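Local coordinates for glycosyl hydrolase family 61, 2 protein (PDB 5NNS) that cleaves crystalline and amorphous cellulose oxidatively as a secreted, copper-dependent lytic polysaccharide monooxygenase, giving C1-oxidised products, at residues A[29-34]-A[170-175]. Numbering follows the deposited sequence.
Sequences IQREWD and CAQLIV
Gln30 and Ala171 face each other as a single antiparallel bridge, a non-hydrogen-bonded pair with CA atoms 4.1 Å apart. Backbone bonds flank it: Gln172 N donates to Ile29 O (2.9 Å, nearly straight at 170°), and Arg31 N to Cys170 O (2.9 Å). Packing is closest here: Gln30 CG presses to 3.0 Å on Cys170 O, and Ile29 CD1 reaches Ala171 CB. On the side of the strand bearing Cys170 and Gln172, Arg31 lays its CG along Cys170 CB at 3.9 Å; a bend at chi2 (-55°) then turns NE to Gln172 OE1 (3.0 Å). That bond meets a lone pair in the amide plane, although the guanidinium and amide planes stand 64° apart. The terminal nitrogens of Arg31 bond to the carbonyls of Gly53, Cys96 and Ala99; a leucine here would probably leave Gln172 OE1 and the three carbonyls without these donors. Beyond Arg31 the chains part, and the looser end is bridged by a water that donates to Arg31 O and accepts from Cys170 N. Trp33 NE1 turns back instead to Gln30 OE1, approaching from above the amide plane; Phe17 N shares that oxygen. The bridge thus ties the long loop between strands 12-15 and 63-66 to an edge of strand 165-176, where Gln172 also pairs with Ala63. Cys170 is fastened to Cys49 by a disulfide, Ala171 bonds across to Leu151 of strand 147-157, and Ile29 and Ala171 pack on Tyr7 of strand 4-9, in the opposing sheet of the AA9 beta-sandwich.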
loop_
_atom_site.group_PDB
_atom_site.type_symbol
_atom_site.label_atom_id
_atom_site.label_comp_id
_atom_site.label_asym_id
_atom_site.label_seq_id
_atom_site.Cartn_x
_atom_site.Cartn_y
_atom_site.Cartn_z
ATOM N N ILE A 29 -8.985 -10.253 6.911
ATOM C CA ILE A 29 -8.967 -9.884 5.493
ATOM C C ILE A 29 -7.544 -9.626 4.980
ATOM O O ILE A 29 -7.302 -9.659 3.770
ATOM C CB ILE A 29 -9.870 -8.668 5.176
ATOM C CG1 ILE A 29 -9.414 -7.393 5.911
ATOM C CG2 ILE A 29 -11.322 -8.997 5.495
ATOM C CD1 ILE A 29 -10.025 -6.133 5.338
ATOM N N GLN A 30 -6.620 -9.371 5.905
ATOM C CA GLN A 30 -5.257 -8.985 5.580
ATOM C C GLN A 30 -4.354 -10.190 5.307
ATOM O O GLN A 30 -4.491 -11.231 5.953
ATOM C CB GLN A 30 -4.674 -8.164 6.727
ATOM C CG GLN A 30 -3.591 -7.202 6.292
ATOM C CD GLN A 30 -3.016 -6.411 7.434
ATOM O OE1 GLN A 30 -2.808 -6.943 8.528
ATOM N NE2 GLN A 30 -2.733 -5.135 7.185
ATOM N N ARG A 31 -3.433 -10.032 4.354
ATOM C CA ARG A 31 -2.394 -11.028 4.095
ATOM C C ARG A 31 -1.356 -11.003 5.212
ATOM O O ARG A 31 -1.129 -9.962 5.843
ATOM C CB ARG A 31 -1.711 -10.788 2.740
ATOM C CG ARG A 31 -2.580 -11.074 1.522
ATOM C CD ARG A 31 -3.151 -12.487 1.553
ATOM N NE ARG A 31 -3.555 -12.967 0.229
ATOM C CZ ARG A 31 -2.747 -13.534 -0.672
ATOM N NH1 ARG A 31 -1.446 -13.710 -0.437
ATOM N NH2 ARG A 31 -3.250 -13.930 -1.834
ATOM N N GLU A 32 -0.742 -12.162 5.456
ATOM C CA GLU A 32 0.198 -12.329 6.560
ATOM C C GLU A 32 1.428 -11.456 6.355
ATOM O O GLU A 32 2.034 -11.487 5.294
ATOM C CB GLU A 32 0.624 -13.795 6.681
ATOM C CG GLU A 32 1.796 -14.072 7.620
ATOM C CD GLU A 32 2.100 -15.556 7.769
ATOM O OE1 GLU A 32 1.341 -16.390 7.230
ATOM O OE2 GLU A 32 3.108 -15.896 8.419
ATOM N N TRP A 33 1.774 -10.678 7.374
ATOM C CA TRP A 33 3.047 -9.963 7.417
ATOM C C TRP A 33 3.643 -10.171 8.802
ATOM O O TRP A 33 2.965 -9.977 9.804
ATOM C CB TRP A 33 2.861 -8.476 7.071
ATOM C CG TRP A 33 1.906 -7.695 7.952
ATOM C CD1 TRP A 33 0.544 -7.771 7.968
ATOM C CD2 TRP A 33 2.259 -6.693 8.910
ATOM N NE1 TRP A 33 0.030 -6.889 8.886
ATOM C CE2 TRP A 33 1.062 -6.209 9.474
ATOM C CE3 TRP A 33 3.477 -6.152 9.342
ATOM C CZ2 TRP A 33 1.040 -5.219 10.466
ATOM C CZ3 TRP A 33 3.463 -5.155 10.326
ATOM C CH2 TRP A 33 2.247 -4.700 10.872
ATOM N N ASP A 34 4.911 -10.567 8.851
ATOM C CA ASP A 34 5.497 -11.179 10.053
ATOM C C ASP A 34 6.318 -10.287 10.990
ATOM O O ASP A 34 6.573 -10.689 12.130
ATOM C CB ASP A 34 6.341 -12.387 9.639
ATOM C CG ASP A 34 5.519 -13.454 8.922
ATOM O OD1 ASP A 34 4.393 -13.734 9.369
ATOM O OD2 ASP A 34 5.997 -14.009 7.909
ATOM N N CYS A 170 -1.333 -5.875 2.505
ATOM C CA CYS A 170 -2.410 -6.204 1.565
ATOM C C CYS A 170 -3.661 -6.681 2.282
ATOM O O CYS A 170 -3.569 -7.375 3.290
ATOM C CB CYS A 170 -1.951 -7.305 0.619
ATOM S SG CYS A 170 -0.719 -6.753 -0.574
ATOM N N ALA A 171 -4.819 -6.311 1.739
ATOM C CA ALA A 171 -6.122 -6.777 2.215
ATOM C C ALA A 171 -6.927 -7.304 1.032
ATOM O O ALA A 171 -6.860 -6.733 -0.056
ATOM C CB ALA A 171 -6.865 -5.643 2.895
ATOM N N GLN A 172 -7.677 -8.387 1.242
ATOM C CA GLN A 172 -8.530 -8.959 0.189
ATOM C C GLN A 172 -9.903 -8.291 0.187
ATOM O O GLN A 172 -10.531 -8.158 1.236
ATOM C CB GLN A 172 -8.677 -10.477 0.359
ATOM C CG GLN A 172 -7.369 -11.232 0.168
ATOM C CD GLN A 172 -7.512 -12.747 0.088
ATOM O OE1 GLN A 172 -6.516 -13.459 0.072
ATOM N NE2 GLN A 172 -8.742 -13.241 0.026
ATOM N N LEU A 173 -10.353 -7.861 -0.991
ATOM C CA LEU A 173 -11.682 -7.281 -1.159
ATOM C C LEU A 173 -12.502 -8.058 -2.184
ATOM O O LEU A 173 -11.950 -8.704 -3.077
ATOM C CB LEU A 173 -11.597 -5.828 -1.628
ATOM C CG LEU A 173 -10.741 -4.832 -0.853
ATOM C CD1 LEU A 173 -10.772 -3.493 -1.571
ATOM C CD2 LEU A 173 -11.212 -4.697 0.585
ATOM N N ILE A 174 -13.821 -7.991 -2.032
ATOM C CA ILE A 174 -14.762 -8.321 -3.091
ATOM C C ILE A 174 -15.433 -7.000 -3.462
ATOM O O ILE A 174 -16.176 -6.434 -2.664
ATOM C CB ILE A 174 -15.799 -9.378 -2.643
ATOM C CG1 ILE A 174 -15.090 -10.682 -2.243
ATOM C CG2 ILE A 174 -16.796 -9.657 -3.766
ATOM C CD1 ILE A 174 -15.969 -11.690 -1.526
ATOM N N VAL A 175 -15.138 -6.497 -4.662
ATOM C CA VAL A 175 -15.684 -5.230 -5.137
ATOM C C VAL A 175 -16.977 -5.509 -5.894
ATOM O O VAL A 175 -16.983 -6.298 -6.838
ATOM C CB VAL A 175 -14.667 -4.474 -6.022
ATOM C CG1 VAL A 175 -15.278 -3.216 -6.626
ATOM C CG2 VAL A 175 -13.431 -4.118 -5.204
HETATM O O HOH W 1 0.139 -7.885 3.925
#